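Local coordinates for peptidase M16 C-terminal domain-containing protein (Enterococcus faecalis, PDB 3D3Y), which is of unknown function but belongs to the M16 (pitrilysin-like) peptidase family, many of whose members are zinc-dependent proteases, at residues A[272-284]-A[304-317]. Numbering follows the deposited sequence.
Sequences YFALQVFNGIFGG and ASSSIDTFRGFMTV. With ACT (acetate ion), chain E.
Ile308 spreads two branches against helix 272-284: CD1 meets the CG of Leu275 tip to tip (3.9 Å) and lies against the amide end of Gln276, 3.6 Å from NE2, while CG2 rests on Asn279. Gln276, its chain bent at chi2 (-69°), crosses Ile308 at about a right angle. Toward the helix start, Thr310 sits at the edge of the Tyr272 ring, its OG1 3.5 Å from CE1, and one water joins that OG1 to the Tyr272 hydroxyl. A second water donates to both Asn279 OD1 and Ser306 O. Deeper in, the selenium of Met315 lies near the planes of two rings, 3.8 Å from Phe278 CE2 and equally far from Phe282 CD2, a Met-aromatic contact at each edge. Phe282, with CG anti to the backbone N (chi1 -177°), also brings CE2 to 3.5 Å from Val317 CG2. At the helix end the backbones meet directly: Ser306 N donates to Gly283 O (3.0 Å) from well above the carbonyl plane, and Gly283, without a side chain, lets the strand come this near. Helix 272-284 thus packs nearly antiparallel to edge strand 303-309, part of the helix-covered sheet of an alpha/beta M16-type domain.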
loop_
_atom_site.group_PDB
_atom_site.type_symbol
_atom_site.label_atom_id
_atom_site.label_comp_id
_atom_site.label_asym_id
_atom_site.label_seq_id
_atom_site.Cartn_x
_atom_site.Cartn_y
_atom_site.Cartn_z
ATOM N N TYR A 272 -8.437 14.689 9.845
ATOM C CA TYR A 272 -8.468 13.406 9.106
ATOM C C TYR A 272 -9.853 13.109 8.533
ATOM O O TYR A 272 -9.984 12.809 7.347
ATOM C CB TYR A 272 -7.988 12.253 9.984
ATOM C CG TYR A 272 -8.050 10.899 9.272
ATOM C CD1 TYR A 272 -7.040 10.498 8.397
ATOM C CD2 TYR A 272 -9.139 10.049 9.460
ATOM C CE1 TYR A 272 -7.107 9.229 7.728
ATOM C CE2 TYR A 272 -9.229 8.809 8.812
ATOM C CZ TYR A 272 -8.217 8.416 7.938
ATOM O OH TYR A 272 -8.333 7.180 7.363
ATOM N N PHE A 273 -10.896 13.130 9.369
ATOM C CA PHE A 273 -12.243 12.789 8.877
ATOM C C PHE A 273 -12.811 13.835 7.907
ATOM O O PHE A 273 -13.395 13.482 6.862
ATOM C CB PHE A 273 -13.210 12.505 10.055
ATOM C CG PHE A 273 -12.910 11.216 10.728
ATOM C CD1 PHE A 273 -13.467 10.024 10.250
ATOM C CD2 PHE A 273 -12.004 11.166 11.798
ATOM C CE1 PHE A 273 -13.148 8.808 10.829
ATOM C CE2 PHE A 273 -11.671 9.946 12.386
ATOM C CZ PHE A 273 -12.247 8.778 11.909
ATOM N N ALA A 274 -12.617 15.114 8.248
ATOM C CA ALA A 274 -12.962 16.231 7.344
ATOM C C ALA A 274 -12.335 16.045 5.946
ATOM O O ALA A 274 -12.946 16.358 4.932
ATOM C CB ALA A 274 -12.493 17.570 7.969
ATOM N N LEU A 275 -11.112 15.531 5.916
ATOM C CA LEU A 275 -10.410 15.310 4.627
ATOM C C LEU A 275 -11.062 14.170 3.838
ATOM O O LEU A 275 -11.238 14.257 2.613
ATOM C CB LEU A 275 -8.922 15.040 4.864
ATOM C CG LEU A 275 -8.117 14.577 3.637
ATOM C CD1 LEU A 275 -7.993 15.760 2.672
ATOM C CD2 LEU A 275 -6.722 14.103 4.105
ATOM N N GLN A 276 -11.481 13.126 4.557
ATOM C CA GLN A 276 -12.196 12.011 3.933
ATOM C C GLN A 276 -13.416 12.563 3.157
ATOM O O GLN A 276 -13.646 12.219 2.001
ATOM C CB GLN A 276 -12.642 11.011 5.010
ATOM C CG GLN A 276 -11.501 10.296 5.753
ATOM C CD GLN A 276 -10.754 9.332 4.841
ATOM O OE1 GLN A 276 -11.311 8.830 3.850
ATOM N NE2 GLN A 276 -9.492 9.080 5.152
ATOM N N VAL A 277 -14.165 13.436 3.817
ATOM C CA VAL A 277 -15.375 13.995 3.252
ATOM C C VAL A 277 -15.021 15.005 2.170
ATOM O O VAL A 277 -15.620 14.967 1.088
ATOM C CB VAL A 277 -16.310 14.596 4.350
ATOM C CG1 VAL A 277 -17.572 15.258 3.721
ATOM C CG2 VAL A 277 -16.715 13.503 5.360
ATOM N N PHE A 278 -14.040 15.878 2.435
ATOM C CA PHE A 278 -13.626 16.854 1.409
ATOM C C PHE A 278 -13.284 16.137 0.106
ATOM O O PHE A 278 -13.723 16.543 -0.983
ATOM C CB PHE A 278 -12.419 17.681 1.853
ATOM C CG PHE A 278 -11.741 18.371 0.699
ATOM C CD1 PHE A 278 -12.201 19.621 0.239
ATOM C CD2 PHE A 278 -10.672 17.760 0.041
ATOM C CE1 PHE A 278 -11.591 20.254 -0.867
ATOM C CE2 PHE A 278 -10.065 18.378 -1.062
ATOM C CZ PHE A 278 -10.514 19.642 -1.506
ATOM N N ASN A 279 -12.516 15.051 0.227
ATOM C CA ASN A 279 -12.067 14.308 -0.941
ATOM C C ASN A 279 -13.229 13.762 -1.729
ATOM O O ASN A 279 -13.238 13.847 -2.973
ATOM C CB ASN A 279 -11.097 13.169 -0.595
ATOM C CG ASN A 279 -10.656 12.418 -1.847
ATOM O OD1 ASN A 279 -10.955 11.214 -2.018
ATOM N ND2 ASN A 279 -9.993 13.137 -2.746
ATOM N N GLY A 280 -14.217 13.213 -1.018
ATOM C CA GLY A 280 -15.414 12.693 -1.664
ATOM C C GLY A 280 -16.179 13.757 -2.430
ATOM O O GLY A 280 -16.676 13.482 -3.519
ATOM N N ILE A 281 -16.258 14.976 -1.875
ATOM C CA ILE A 281 -17.045 16.055 -2.493
ATOM C C ILE A 281 -16.297 16.648 -3.684
ATOM O O ILE A 281 -16.910 17.101 -4.657
ATOM C CB ILE A 281 -17.333 17.159 -1.448
ATOM C CG1 ILE A 281 -18.367 16.679 -0.420
ATOM C CG2 ILE A 281 -17.803 18.467 -2.092
ATOM C CD1 ILE A 281 -18.319 17.535 0.897
ATOM N N PHE A 282 -14.971 16.691 -3.571
ATOM C CA PHE A 282 -14.103 17.331 -4.582
ATOM C C PHE A 282 -14.020 16.464 -5.856
ATOM O O PHE A 282 -14.446 16.890 -6.936
ATOM C CB PHE A 282 -12.725 17.661 -3.958
ATOM C CG PHE A 282 -11.766 18.394 -4.874
ATOM C CD1 PHE A 282 -12.191 19.451 -5.707
ATOM C CD2 PHE A 282 -10.413 18.061 -4.865
ATOM C CE1 PHE A 282 -11.277 20.146 -6.550
ATOM C CE2 PHE A 282 -9.496 18.723 -5.688
ATOM C CZ PHE A 282 -9.914 19.798 -6.520
ATOM N N GLY A 283 -13.550 15.229 -5.728
ATOM C CA GLY A 283 -13.376 14.361 -6.889
ATOM C C GLY A 283 -13.435 12.878 -6.574
ATOM O O GLY A 283 -13.120 12.070 -7.420
ATOM N N GLY A 284 -13.843 12.502 -5.362
ATOM C CA GLY A 284 -13.692 11.106 -4.925
ATOM C C GLY A 284 -14.738 10.142 -5.463
ATOM O O GLY A 284 -14.463 8.938 -5.664
ATOM N N ALA A 304 -12.155 12.513 -14.249
ATOM C CA ALA A 304 -11.500 13.432 -13.351
ATOM C C ALA A 304 -11.729 12.917 -11.939
ATOM O O ALA A 304 -12.870 12.846 -11.514
ATOM C CB ALA A 304 -12.081 14.830 -13.491
ATOM N N SER A 305 -10.683 12.532 -11.212
ATOM C CA SER A 305 -10.965 12.092 -9.845
ATOM C C SER A 305 -9.874 12.475 -8.889
ATOM O O SER A 305 -8.789 12.866 -9.306
ATOM C CB SER A 305 -11.223 10.590 -9.798
ATOM O OG SER A 305 -10.044 9.911 -10.087
ATOM N N SER A 306 -10.172 12.382 -7.600
ATOM C CA SER A 306 -9.190 12.786 -6.595
ATOM C C SER A 306 -8.971 11.601 -5.662
ATOM O O SER A 306 -9.859 10.711 -5.551
ATOM C CB SER A 306 -9.650 14.051 -5.854
ATOM O OG SER A 306 -10.821 13.794 -5.073
ATOM N N SER A 307 -7.777 11.551 -5.056
ATOM C CA SER A 307 -7.376 10.484 -4.131
ATOM C C SER A 307 -6.534 11.160 -3.079
ATOM O O SER A 307 -5.888 12.164 -3.375
ATOM C CB SER A 307 -6.465 9.470 -4.828
ATOM O OG SER A 307 -7.163 8.862 -5.886
ATOM N N ILE A 308 -6.513 10.583 -1.883
ATOM C CA ILE A 308 -5.712 11.092 -0.743
ATOM C C ILE A 308 -4.762 10.019 -0.182
ATOM O O ILE A 308 -5.036 8.829 -0.277
ATOM C CB ILE A 308 -6.582 11.640 0.425
ATOM C CG1 ILE A 308 -7.610 10.581 0.879
ATOM C CG2 ILE A 308 -7.253 12.925 -0.016
ATOM C CD1 ILE A 308 -8.421 10.946 2.226
ATOM N N ASP A 309 -3.656 10.472 0.411
ATOM C CA ASP A 309 -2.732 9.608 1.089
ATOM C C ASP A 309 -2.465 10.299 2.421
ATOM O O ASP A 309 -1.825 11.363 2.477
ATOM C CB ASP A 309 -1.456 9.479 0.245
ATOM C CG ASP A 309 -0.371 8.626 0.901
ATOM O OD1 ASP A 309 -0.283 8.544 2.144
ATOM O OD2 ASP A 309 0.446 8.056 0.134
ATOM N N THR A 310 -2.971 9.686 3.483
ATOM C CA THR A 310 -2.906 10.252 4.838
ATOM C C THR A 310 -1.684 9.733 5.608
ATOM O O THR A 310 -1.582 9.909 6.845
ATOM C CB THR A 310 -4.207 9.930 5.627
ATOM O OG1 THR A 310 -4.355 8.513 5.714
ATOM C CG2 THR A 310 -5.424 10.464 4.874
ATOM N N PHE A 311 -0.769 9.075 4.896
ATOM C CA PHE A 311 0.552 8.758 5.443
ATOM C C PHE A 311 1.697 9.617 4.841
ATOM O O PHE A 311 2.763 9.767 5.455
ATOM C CB PHE A 311 0.805 7.233 5.366
ATOM C CG PHE A 311 -0.153 6.428 6.258
ATOM C CD1 PHE A 311 0.288 5.881 7.453
ATOM C CD2 PHE A 311 -1.498 6.296 5.927
ATOM C CE1 PHE A 311 -0.603 5.170 8.288
ATOM C CE2 PHE A 311 -2.397 5.615 6.775
ATOM C CZ PHE A 311 -1.941 5.045 7.929
ATOM N N ARG A 312 1.455 10.214 3.677
ATOM C CA ARG A 312 2.450 11.089 3.046
ATOM C C ARG A 312 1.940 12.528 2.875
ATOM O O ARG A 312 2.633 13.343 2.277
ATOM C CB ARG A 312 2.951 10.515 1.691
ATOM C CG ARG A 312 3.666 9.181 1.805
ATOM C CD ARG A 312 4.240 8.703 0.476
ATOM N NE ARG A 312 3.225 8.411 -0.523
ATOM C CZ ARG A 312 3.509 8.208 -1.807
ATOM N NH1 ARG A 312 4.772 8.284 -2.227
ATOM N NH2 ARG A 312 2.545 7.929 -2.656
ATOM N N GLY A 313 0.735 12.823 3.378
ATOM C CA GLY A 313 0.195 14.208 3.456
ATOM C C GLY A 313 -0.022 14.954 2.138
ATOM O O GLY A 313 0.289 16.144 2.020
ATOM N N PHE A 314 -0.617 14.270 1.178
ATOM C CA PHE A 314 -0.857 14.835 -0.124
ATOM C C PHE A 314 -2.103 14.232 -0.746
ATOM O O PHE A 314 -2.650 13.226 -0.274
ATOM C CB PHE A 314 0.394 14.749 -1.016
ATOM C CG PHE A 314 0.548 13.453 -1.772
ATOM C CD1 PHE A 314 0.476 13.452 -3.154
ATOM C CD2 PHE A 314 0.819 12.243 -1.118
ATOM C CE1 PHE A 314 0.630 12.267 -3.888
ATOM C CE2 PHE A 314 0.970 11.047 -1.846
ATOM C CZ PHE A 314 0.868 11.059 -3.226
HETATM N N MSE A 315 -2.591 14.875 -1.788
HETATM C CA MSE A 315 -3.858 14.604 -2.451
HETATM C C MSE A 315 -3.560 14.788 -3.922
HETATM O O MSE A 315 -2.822 15.661 -4.232
HETATM C CB MSE A 315 -4.833 15.702 -2.033
HETATM C CG MSE A 315 -6.279 15.430 -2.037
HETATM SE SE MSE A 315 -7.391 16.544 -3.079
HETATM C CE MSE A 315 -6.410 16.598 -4.568
ATOM N N THR A 316 -4.148 13.983 -4.806
ATOM C CA THR A 316 -3.924 14.122 -6.252
ATOM C C THR A 316 -5.257 14.171 -6.981
ATOM O O THR A 316 -6.278 13.631 -6.488
ATOM C CB THR A 316 -3.131 12.945 -6.844
ATOM O OG1 THR A 316 -3.921 11.764 -6.759
ATOM C CG2 THR A 316 -1.811 12.717 -6.124
ATOM N N VAL A 317 -5.250 14.874 -8.105
ATOM C CA VAL A 317 -6.332 14.895 -9.016
ATOM C C VAL A 317 -5.731 14.322 -10.284
ATOM O O VAL A 317 -4.641 14.742 -10.701
ATOM C CB VAL A 317 -6.859 16.342 -9.264
ATOM C CG1 VAL A 317 -7.826 16.397 -10.490
ATOM C CG2 VAL A 317 -7.592 16.869 -8.032
HETATM C C ACT E . -2.585 9.248 -4.389
HETATM O O ACT E . -2.848 9.412 -5.617
HETATM O OXT ACT E . -3.062 10.075 -3.543
HETATM C CH3 ACT E . -1.715 8.109 -3.966
HETATM O O HOH W 1 -6.458 6.390 5.768
HETATM O O HOH W 2 -10.476 8.649 -3.469
HETATM O O HOH W 3 -14.777 11.898 -9.703
#